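Local coordinates for peptide methionine sulfoxide reductase MSRA (Corynebacterium diphtheriae, PDB 4D7L), which probably repairs oxidised proteins by reducing the S-epimer of methionine sulfoxide back to methionine, at residues N112-I116 with Q154-Y160; Y88-A94 with E206-A210; Q49-V53 with Q216-K220. One frame throughout, in Å; residues are numbered along the deposited sequence.

Contact 1: residues N112-I116 with Q154-Y160; sequences NHTEI and QYRSAIY. With CAC (cacodylate ion), chain D.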
loop_
_atom_site.group_PDB
_atom_site.type_symbol
_atom_site.label_atom_id
_atom_site.label_comp_id
_atom_site.label_asym_id
_atom_site.label_seq_id
_atom_site.Cartn_x
_atom_site.Cartn_y
_atom_site.Cartn_z
ATOM N N ASN A 112 -6.668 -12.391 1.453
ATOM C CA ASN A 112 -5.662 -12.012 2.462
ATOM C C ASN A 112 -4.720 -10.887 2.045
ATOM O O ASN A 112 -3.849 -10.493 2.823
ATOM C CB ASN A 112 -4.840 -13.239 2.901
ATOM C CG ASN A 112 -5.662 -14.213 3.728
ATOM O OD1 ASN A 112 -6.742 -13.860 4.220
ATOM N ND2 ASN A 112 -5.150 -15.444 3.908
ATOM N N HIS A 113 -4.899 -10.324 0.852
ATOM C CA HIS A 113 -4.036 -9.213 0.451
ATOM C C HIS A 113 -4.346 -7.904 1.172
ATOM O O HIS A 113 -5.449 -7.690 1.689
ATOM C CB HIS A 113 -4.135 -8.931 -1.054
ATOM C CG HIS A 113 -3.528 -9.990 -1.916
ATOM N ND1 HIS A 113 -2.177 -10.256 -1.923
ATOM C CD2 HIS A 113 -4.088 -10.836 -2.819
ATOM C CE1 HIS A 113 -1.931 -11.228 -2.787
ATOM N NE2 HIS A 113 -3.071 -11.593 -3.346
ATOM N N THR A 114 -3.373 -7.006 1.237
ATOM C CA THR A 114 -3.691 -5.669 1.714
ATOM C C THR A 114 -3.506 -4.697 0.550
ATOM O O THR A 114 -2.802 -4.990 -0.426
ATOM C CB THR A 114 -2.842 -5.256 2.933
ATOM O OG1 THR A 114 -3.458 -4.134 3.583
ATOM C CG2 THR A 114 -1.407 -4.893 2.525
ATOM N N GLU A 115 -4.175 -3.556 0.648
ATOM C CA GLU A 115 -4.114 -2.526 -0.383
ATOM C C GLU A 115 -2.755 -1.852 -0.320
ATOM O O GLU A 115 -2.386 -1.284 0.710
ATOM C CB GLU A 115 -5.242 -1.505 -0.215
ATOM C CG GLU A 115 -6.612 -2.113 -0.540
ATOM C CD GLU A 115 -7.730 -1.077 -0.650
ATOM O OE1 GLU A 115 -7.464 0.144 -0.520
ATOM O OE2 GLU A 115 -8.888 -1.509 -0.847
ATOM N N ILE A 116 -2.039 -1.921 -1.433
ATOM C CA ILE A 116 -0.629 -1.541 -1.502
ATOM C C ILE A 116 -0.379 -0.488 -2.556
ATOM O O ILE A 116 -0.955 -0.550 -3.649
ATOM C CB ILE A 116 0.253 -2.773 -1.828
ATOM C CG1 ILE A 116 0.268 -3.731 -0.630
ATOM C CG2 ILE A 116 1.692 -2.369 -2.256
ATOM C CD1 ILE A 116 1.020 -3.165 0.603
ATOM N N GLN A 154 -7.791 -6.022 4.377
ATOM C CA GLN A 154 -7.163 -5.386 3.208
ATOM C C GLN A 154 -6.742 -3.945 3.506
ATOM O O GLN A 154 -6.154 -3.289 2.657
ATOM C CB GLN A 154 -8.092 -5.412 1.970
ATOM C CG GLN A 154 -9.315 -4.439 2.000
ATOM C CD GLN A 154 -10.545 -5.085 2.610
ATOM O OE1 GLN A 154 -10.423 -5.919 3.496
ATOM N NE2 GLN A 154 -11.739 -4.687 2.146
ATOM N N TYR A 155 -6.999 -3.467 4.722
ATOM C CA TYR A 155 -6.582 -2.109 5.081
ATOM C C TYR A 155 -5.444 -2.105 6.100
ATOM O O TYR A 155 -5.090 -1.044 6.624
ATOM C CB TYR A 155 -7.775 -1.309 5.629
ATOM C CG TYR A 155 -8.849 -1.167 4.579
ATOM C CD1 TYR A 155 -8.640 -0.368 3.463
ATOM C CD2 TYR A 155 -10.048 -1.867 4.683
ATOM C CE1 TYR A 155 -9.591 -0.258 2.470
ATOM C CE2 TYR A 155 -11.020 -1.752 3.714
ATOM C CZ TYR A 155 -10.778 -0.947 2.596
ATOM O OH TYR A 155 -11.724 -0.839 1.604
ATOM N N ARG A 156 -4.869 -3.276 6.376
ATOM C CA ARG A 156 -3.834 -3.359 7.417
ATOM C C ARG A 156 -2.527 -2.669 7.003
ATOM O O ARG A 156 -2.222 -2.527 5.821
ATOM C CB ARG A 156 -3.551 -4.825 7.795
ATOM C CG ARG A 156 -2.834 -5.690 6.719
ATOM C CD ARG A 156 -2.846 -7.162 7.191
ATOM N NE ARG A 156 -2.083 -8.077 6.339
ATOM C CZ ARG A 156 -2.576 -8.693 5.262
ATOM N NH1 ARG A 156 -3.817 -8.436 4.863
ATOM N NH2 ARG A 156 -1.817 -9.540 4.560
ATOM N N SER A 157 -1.747 -2.264 8.001
ATOM C CA SER A 157 -0.482 -1.562 7.777
ATOM C C SER A 157 0.595 -2.530 7.292
ATOM O O SER A 157 0.698 -3.640 7.831
ATOM C CB SER A 157 -0.042 -0.898 9.089
ATOM O OG SER A 157 1.165 -0.177 8.924
ATOM N N ALA A 158 1.371 -2.147 6.275
ATOM C CA ALA A 158 2.417 -3.043 5.767
ATOM C C ALA A 158 3.552 -2.299 5.074
ATOM O O ALA A 158 3.362 -1.208 4.513
ATOM C CB ALA A 158 1.820 -4.103 4.800
ATOM N N ILE A 159 4.735 -2.900 5.138
ATOM C CA ILE A 159 5.866 -2.509 4.302
ATOM C C ILE A 159 6.456 -3.784 3.711
ATOM O O ILE A 159 6.952 -4.644 4.449
ATOM C CB ILE A 159 6.960 -1.761 5.083
ATOM C CG1 ILE A 159 6.400 -0.487 5.726
ATOM C CG2 ILE A 159 8.131 -1.395 4.141
ATOM C CD1 ILE A 159 7.350 0.151 6.741
ATOM N N TYR A 160 6.397 -3.930 2.388
ATOM C CA TYR A 160 7.068 -5.074 1.750
ATOM C C TYR A 160 8.263 -4.570 0.958
ATOM O O TYR A 160 8.161 -3.587 0.240
ATOM C CB TYR A 160 6.110 -5.852 0.834
ATOM C CG TYR A 160 4.817 -6.280 1.532
ATOM C CD1 TYR A 160 4.847 -6.903 2.780
ATOM C CD2 TYR A 160 3.576 -6.047 0.940
ATOM C CE1 TYR A 160 3.654 -7.292 3.436
ATOM C CE2 TYR A 160 2.388 -6.424 1.579
ATOM C CZ TYR A 160 2.442 -7.038 2.815
ATOM O OH TYR A 160 1.287 -7.392 3.431
HETATM AS AS CAC D . -10.859 1.755 -1.238
HETATM O O1 CAC D . -10.954 0.031 -1.023
HETATM O O2 CAC D . -10.499 2.511 0.287
HETATM C C1 CAC D . -12.575 2.426 -1.911
HETATM C C2 CAC D . -9.441 2.176 -2.528
HETATM O O HOH W 1 -3.226 -0.889 3.481
#
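Glu115 N donates to Gln154 O at 2.8 Å, while strands 114-116 and 158-160 run 61° apart, their axes 8.9 Å at closest approach with strand 64-69 between them. The extended Arg156 chain brings its guanidinium to Asn112 O. NH1 and NH2 both grip this oxygen end-on, NH2 at 2.8 Å nearly in line with the carbonyl bond. Asn112 O lies in the guanidinium plane, and Thr114 CB covers one face of that group. Glu195 holds Arg156 NE in a salt bridge. In one of two conformers, Thr114 OG1 sits 3.0 Å from both Gln154 O and Arg156 O; it lies anti to its own backbone N (chi1 -163°), which turns it to these carbonyls. The contact joins strand 114-121 to the turn leading into strand 158-161, in the buried interior of the MsrA fold, near the predicted catalytic Cys72. Glu115 extends alongside Tyr155, carboxylate and ring planes 61° apart. Its OE1 accepts from Tyr73 N, while OE2 lies 2.6 Å from O1 of a cacodylate, probably from the crystallisation liquor. Tyr155 OH donates to this O1 at 2.9 Å, and Tyr103 OH also bonds the ion. Ile116 CD1 packs obliquely on the Tyr160 ring, 3.7 Å from CE2.

Contact 2: residues Y88-A94 with E206-A210; sequences YTSVGFA and EYYMA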
loop_
_atom_site.group_PDB
_atom_site.type_symbol
_atom_site.label_atom_id
_atom_site.label_comp_id
_atom_site.label_asym_id
_atom_site.label_seq_id
_atom_site.Cartn_x
_atom_site.Cartn_y
_atom_site.Cartn_z
ATOM N N TYR A 88 7.628 6.888 -10.011
ATOM C CA TYR A 88 6.479 6.122 -10.509
ATOM C C TYR A 88 5.731 5.542 -9.316
ATOM O O TYR A 88 6.353 5.177 -8.308
ATOM C CB TYR A 88 6.926 4.993 -11.449
ATOM C CG TYR A 88 5.809 4.065 -11.916
ATOM C CD1 TYR A 88 4.964 4.434 -12.958
ATOM C CD2 TYR A 88 5.601 2.819 -11.308
ATOM C CE1 TYR A 88 3.934 3.583 -13.396
ATOM C CE2 TYR A 88 4.576 1.960 -11.729
ATOM C CZ TYR A 88 3.757 2.344 -12.783
ATOM O OH TYR A 88 2.734 1.515 -13.218
ATOM N N THR A 89 4.408 5.459 -9.420
ATOM C CA THR A 89 3.616 4.703 -8.448
ATOM C C THR A 89 2.539 3.867 -9.152
ATOM O O THR A 89 2.172 4.148 -10.298
ATOM C CB THR A 89 2.892 5.609 -7.416
ATOM O OG1 THR A 89 1.917 6.414 -8.093
ATOM C CG2 THR A 89 3.881 6.499 -6.651
ATOM N N SER A 90 2.044 2.843 -8.471
ATOM C CA SER A 90 0.811 2.164 -8.896
ATOM C C SER A 90 0.112 1.651 -7.648
ATOM O O SER A 90 0.692 1.684 -6.559
ATOM C CB SER A 90 1.098 1.012 -9.879
ATOM O OG SER A 90 1.688 -0.103 -9.215
ATOM N N VAL A 91 -1.130 1.210 -7.802
ATOM C CA VAL A 91 -1.850 0.592 -6.705
ATOM C C VAL A 91 -2.256 -0.825 -7.039
ATOM O O VAL A 91 -2.432 -1.219 -8.213
ATOM C CB VAL A 91 -3.117 1.389 -6.305
ATOM C CG1 VAL A 91 -2.704 2.743 -5.715
ATOM C CG2 VAL A 91 -4.067 1.570 -7.498
ATOM N N GLY A 92 -2.385 -1.620 -5.994
ATOM C CA GLY A 92 -2.687 -3.012 -6.217
ATOM C C GLY A 92 -2.669 -3.746 -4.898
ATOM O O GLY A 92 -2.949 -3.174 -3.840
ATOM N N PHE A 93 -2.289 -5.017 -4.978
ATOM C CA PHE A 93 -2.532 -5.972 -3.899
ATOM C C PHE A 93 -1.312 -6.835 -3.628
ATOM O O PHE A 93 -0.684 -7.356 -4.560
ATOM C CB PHE A 93 -3.716 -6.876 -4.274
ATOM C CG PHE A 93 -4.868 -6.121 -4.896
ATOM C CD1 PHE A 93 -5.603 -5.217 -4.138
ATOM C CD2 PHE A 93 -5.207 -6.313 -6.229
ATOM C CE1 PHE A 93 -6.663 -4.497 -4.705
ATOM C CE2 PHE A 93 -6.266 -5.603 -6.805
ATOM C CZ PHE A 93 -6.995 -4.697 -6.032
ATOM N N ALA A 94 -0.975 -6.982 -2.356
ATOM C CA ALA A 94 0.119 -7.862 -1.967
ATOM C C ALA A 94 -0.032 -8.251 -0.502
ATOM O O ALA A 94 -0.761 -7.592 0.250
ATOM C CB ALA A 94 1.486 -7.194 -2.216
ATOM N N GLU A 206 4.359 -11.953 -4.632
ATOM C CA GLU A 206 4.295 -11.001 -5.762
ATOM C C GLU A 206 3.344 -9.893 -5.439
ATOM O O GLU A 206 2.478 -10.038 -4.571
ATOM C CB GLU A 206 3.784 -11.660 -7.067
ATOM C CG GLU A 206 4.561 -12.830 -7.570
ATOM C CD GLU A 206 3.939 -13.409 -8.829
ATOM O OE1 GLU A 206 3.332 -12.642 -9.604
ATOM O OE2 GLU A 206 4.035 -14.636 -9.029
ATOM N N TYR A 207 3.476 -8.805 -6.189
ATOM C CA TYR A 207 2.529 -7.699 -6.153
ATOM C C TYR A 207 1.673 -7.741 -7.410
ATOM O O TYR A 207 2.189 -7.994 -8.500
ATOM C CB TYR A 207 3.293 -6.371 -6.057
ATOM C CG TYR A 207 2.524 -5.114 -6.388
ATOM C CD1 TYR A 207 1.668 -4.541 -5.448
ATOM C CD2 TYR A 207 2.718 -4.446 -7.614
ATOM C CE1 TYR A 207 0.982 -3.356 -5.718
ATOM C CE2 TYR A 207 2.023 -3.246 -7.898
ATOM C CZ TYR A 207 1.178 -2.714 -6.942
ATOM O OH TYR A 207 0.509 -1.537 -7.197
ATOM N N TYR A 208 0.375 -7.482 -7.257
ATOM C CA TYR A 208 -0.565 -7.542 -8.375
ATOM C C TYR A 208 -1.220 -6.192 -8.574
ATOM O O TYR A 208 -1.827 -5.668 -7.644
ATOM C CB TYR A 208 -1.656 -8.605 -8.111
ATOM C CG TYR A 208 -1.087 -9.975 -7.855
ATOM C CD1 TYR A 208 -0.572 -10.739 -8.913
ATOM C CD2 TYR A 208 -1.058 -10.511 -6.565
ATOM C CE1 TYR A 208 -0.049 -12.017 -8.701
ATOM C CE2 TYR A 208 -0.523 -11.789 -6.344
ATOM C CZ TYR A 208 -0.029 -12.529 -7.408
ATOM O OH TYR A 208 0.478 -13.797 -7.182
ATOM N N MET A 209 -1.103 -5.629 -9.770
ATOM C CA MET A 209 -1.715 -4.328 -10.021
ATOM C C MET A 209 -3.220 -4.409 -10.035
ATOM O O MET A 209 -3.778 -5.347 -10.594
ATOM C CB MET A 209 -1.250 -3.742 -11.357
ATOM C CG MET A 209 0.206 -3.385 -11.446
ATOM S SD MET A 209 0.520 -2.537 -13.027
ATOM C CE MET A 209 -0.136 -0.910 -12.724
ATOM N N ALA A 210 -3.872 -3.391 -9.465
ATOM C CA ALA A 210 -5.316 -3.239 -9.568
ATOM C C ALA A 210 -5.710 -2.797 -10.983
ATOM O O ALA A 210 -4.856 -2.358 -11.753
ATOM C CB ALA A 210 -5.812 -2.226 -8.524
#
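Phe93 and Tyr208 form an antiparallel hydrogen-bonded pair in which each backbone satisfies the other. Phe93 N donates to Tyr208 O at 2.8 Å, and Tyr208 N to Phe93 O at 2.9 Å. Further along, Ala210 N donates to Val91 O at 2.9 Å. Val91 O has a second donor, Gln215 NE2, which also serves Ala210 O. Gly92 faces Met209 as a non-hydrogen-bonded pair, and its CA gives a CA-H...O contact to Tyr208 O. Gly92 itself bonds through its backbone to Ile116 of the next strand. The Tyr207 ring lies alongside Gly92 and Phe93, CE1 3.7 Å from Gly92 CA, with CG anti to the backbone N (chi1 164°). Its hydroxyl is modelled as donating to Ser90 OG, though the position of OH is less sure. Ser90 OG is also hydrogen-bonded to Glu118. Ala94 CB sits at the edge of the Tyr207 ring. Phe93 CZ makes an apolar contact with Ala210 CB at 3.7 Å. The Met209 methyl CE is in van der Waals contact with Ser90 CB at 3.6 Å. The pairing adds the short strand 208-209 as the outermost antiparallel strand of the mixed MsrA sheet, next to strand 86-94.

Contact 3: residues Q49-V53 with Q216-K220; sequences QPHAV and QYLHK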
loop_
_atom_site.group_PDB
_atom_site.type_symbol
_atom_site.label_atom_id
_atom_site.label_comp_id
_atom_site.label_asym_id
_atom_site.label_seq_id
_atom_site.Cartn_x
_atom_site.Cartn_y
_atom_site.Cartn_z
ATOM N N GLN A 49 -1.004 1.863 -18.357
ATOM C CA GLN A 49 -0.706 3.075 -19.101
ATOM C C GLN A 49 0.254 3.910 -18.270
ATOM O O GLN A 49 0.337 3.728 -17.058
ATOM C CB GLN A 49 -1.990 3.856 -19.399
ATOM C CG GLN A 49 -2.963 3.092 -20.261
ATOM C CD GLN A 49 -2.360 2.745 -21.615
ATOM O OE1 GLN A 49 -2.021 3.631 -22.407
ATOM N NE2 GLN A 49 -2.196 1.449 -21.874
ATOM N N PRO A 50 0.994 4.818 -18.916
ATOM C CA PRO A 50 1.879 5.726 -18.184
ATOM C C PRO A 50 1.139 6.461 -17.085
ATOM O O PRO A 50 -0.041 6.783 -17.256
ATOM C CB PRO A 50 2.351 6.701 -19.262
ATOM C CG PRO A 50 2.293 5.914 -20.524
ATOM C CD PRO A 50 1.094 5.011 -20.376
ATOM N N HIS A 51 1.824 6.671 -15.968
ATOM C CA HIS A 51 1.289 7.356 -14.792
ATOM C C HIS A 51 0.605 8.670 -15.208
ATOM O O HIS A 51 1.192 9.479 -15.928
ATOM C CB HIS A 51 2.431 7.641 -13.816
ATOM C CG HIS A 51 1.999 7.950 -12.414
ATOM N ND1 HIS A 51 1.584 9.208 -12.024
ATOM C CD2 HIS A 51 2.011 7.191 -11.294
ATOM C CE1 HIS A 51 1.316 9.197 -10.729
ATOM N NE2 HIS A 51 1.555 7.980 -10.264
ATOM N N ALA A 52 -0.624 8.876 -14.742
ATOM C CA ALA A 52 -1.435 10.018 -15.164
ATOM C C ALA A 52 -0.827 11.361 -14.768
ATOM O O ALA A 52 -1.124 12.395 -15.377
ATOM C CB ALA A 52 -2.857 9.889 -14.603
ATOM N N VAL A 53 0.010 11.366 -13.735
ATOM C CA VAL A 53 0.646 12.628 -13.314
ATOM C C VAL A 53 2.129 12.664 -13.697
ATOM O O VAL A 53 2.650 13.654 -14.214
ATOM C CB VAL A 53 0.504 12.814 -11.780
ATOM C CG1 VAL A 53 1.101 14.160 -11.351
ATOM C CG2 VAL A 53 -0.987 12.751 -11.391
ATOM N N GLN A 216 -4.039 6.073 -10.174
ATOM C CA GLN A 216 -4.208 7.529 -10.063
ATOM C C GLN A 216 -5.676 7.933 -10.057
ATOM O O GLN A 216 -6.061 8.942 -10.646
ATOM C CB GLN A 216 -3.465 8.251 -11.195
ATOM C CG GLN A 216 -1.953 7.995 -11.202
ATOM C CD GLN A 216 -1.576 6.794 -12.051
ATOM O OE1 GLN A 216 -1.835 6.774 -13.253
ATOM N NE2 GLN A 216 -0.966 5.788 -11.431
ATOM N N TYR A 217 -6.494 7.138 -9.375
ATOM C CA TYR A 217 -7.931 7.380 -9.316
ATOM C C TYR A 217 -8.304 8.825 -8.962
ATOM O O TYR A 217 -9.173 9.433 -9.594
ATOM C CB TYR A 217 -8.569 6.430 -8.288
ATOM C CG TYR A 217 -10.049 6.649 -8.116
ATOM C CD1 TYR A 217 -10.951 6.196 -9.065
ATOM C CD2 TYR A 217 -10.555 7.300 -6.978
ATOM C CE1 TYR A 217 -12.322 6.395 -8.904
ATOM C CE2 TYR A 217 -11.923 7.503 -6.813
ATOM C CZ TYR A 217 -12.800 7.047 -7.778
ATOM O OH TYR A 217 -14.156 7.247 -7.619
ATOM N N LEU A 218 -7.656 9.363 -7.938
ATOM C CA LEU A 218 -8.029 10.681 -7.447
ATOM C C LEU A 218 -7.655 11.777 -8.431
ATOM O O LEU A 218 -8.283 12.836 -8.451
ATOM C CB LEU A 218 -7.376 10.941 -6.099
ATOM C CG LEU A 218 -7.870 10.005 -4.998
ATOM C CD1 LEU A 218 -7.160 10.354 -3.695
ATOM C CD2 LEU A 218 -9.407 10.086 -4.848
ATOM N N HIS A 219 -6.638 11.536 -9.250
ATOM C CA HIS A 219 -6.316 12.497 -10.306
ATOM C C HIS A 219 -7.328 12.423 -11.461
ATOM O O HIS A 219 -7.791 13.448 -11.971
ATOM C CB HIS A 219 -4.901 12.269 -10.846
ATOM C CG HIS A 219 -4.517 13.253 -11.914
ATOM N ND1 HIS A 219 -4.071 14.523 -11.620
ATOM C CD2 HIS A 219 -4.591 13.180 -13.261
ATOM C CE1 HIS A 219 -3.849 15.180 -12.747
ATOM N NE2 HIS A 219 -4.150 14.382 -13.760
ATOM N N LYS A 220 -7.639 11.206 -11.893
ATOM C CA LYS A 220 -8.563 10.987 -13.003
ATOM C C LYS A 220 -9.979 11.412 -12.655
ATOM O O LYS A 220 -10.726 11.847 -13.524
ATOM C CB LYS A 220 -8.582 9.504 -13.407
ATOM C CG LYS A 220 -7.279 8.999 -14.033
ATOM C CD LYS A 220 -7.294 7.472 -14.130
ATOM C CE LYS A 220 -6.029 6.920 -14.769
ATOM N NZ LYS A 220 -6.041 5.415 -14.658
HETATM O O HOH W 2 -2.135 4.848 -15.095
#
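Ala52 N donates to Gln216 OE1, the single direct hydrogen bond between residues 49-53 and 216-220. It measures 2.8 Å and is nearly straight. The donor stands above the plane of the amide, 52° out of it. A water also donates to OE1, at 2.7 Å, and is weakly bonded to Gln49 O. Two donors thus hold this oxygen. Within the loop, Val53 N donates to His51 ND1 at 3.2 Å, from a direction tilted out of the ring plane. Leu54 N is a further partner of ND1, so the ring is tied to the chain just after it. His51 NE2 is hydrogen-bonded to Thr89 OG1, so both ring nitrogens have partners.

Stacking is the second kind of contact. The Gln216 side chain lies over one face of the His51 ring, with amide and ring planes 24° apart. CG stands 3.7 Å from the ring centroid in a CH-pi contact. The bend at chi2 (91°) lays the amide over the ring, and NE2 comes to 3.3 Å from His51 CD2. Trp81 meets the His51 ring too, their planes steeply inclined.

Apolar contacts lie toward the outside. Val53 CG2 sits over a face of the His219 ring, 3.7 Å from its centroid, in a second CH-pi contact. Ala52 CB packs obliquely on the same ring, 4.0 Å from CD2. It also touches the Gln216 and Lys220 chains. Lys220 carries its amine away to Gln215 O.

Gln216 occupies the N-cap position of helix 217-220, and its backbone O accepts from Lys220 N. Its backbone N is bonded to Glu77. The arrangement is a loop docked on a helix N-terminus: the segment preceding strand 64-69 is fastened to the last helix, 217-220, beside helix 73-81.

Contacts 1 and 2 are buried and belong to one sheet. Their strands 114-121 and 86-94 are neighbours, joined by probable backbone bonds from Thr114 N to Ala94 O and from Ile116 N to Gly92 O. Contact 1 holds strand 114-121 against the turn before strand 158-161 and relies on a buried arginine and a carboxylate near Cys72. Contact 2 relies on regular strand pairing at the sheet's edge. Contact 3 lies near the surface, away from the annotated sites: five of its seven touching residues are exposed. A glutamine amide and two histidine rings do the work. It meets contact 2 through His51 and Thr89. Contacts 1 and 3 do not touch, their centres about 21 Å apart.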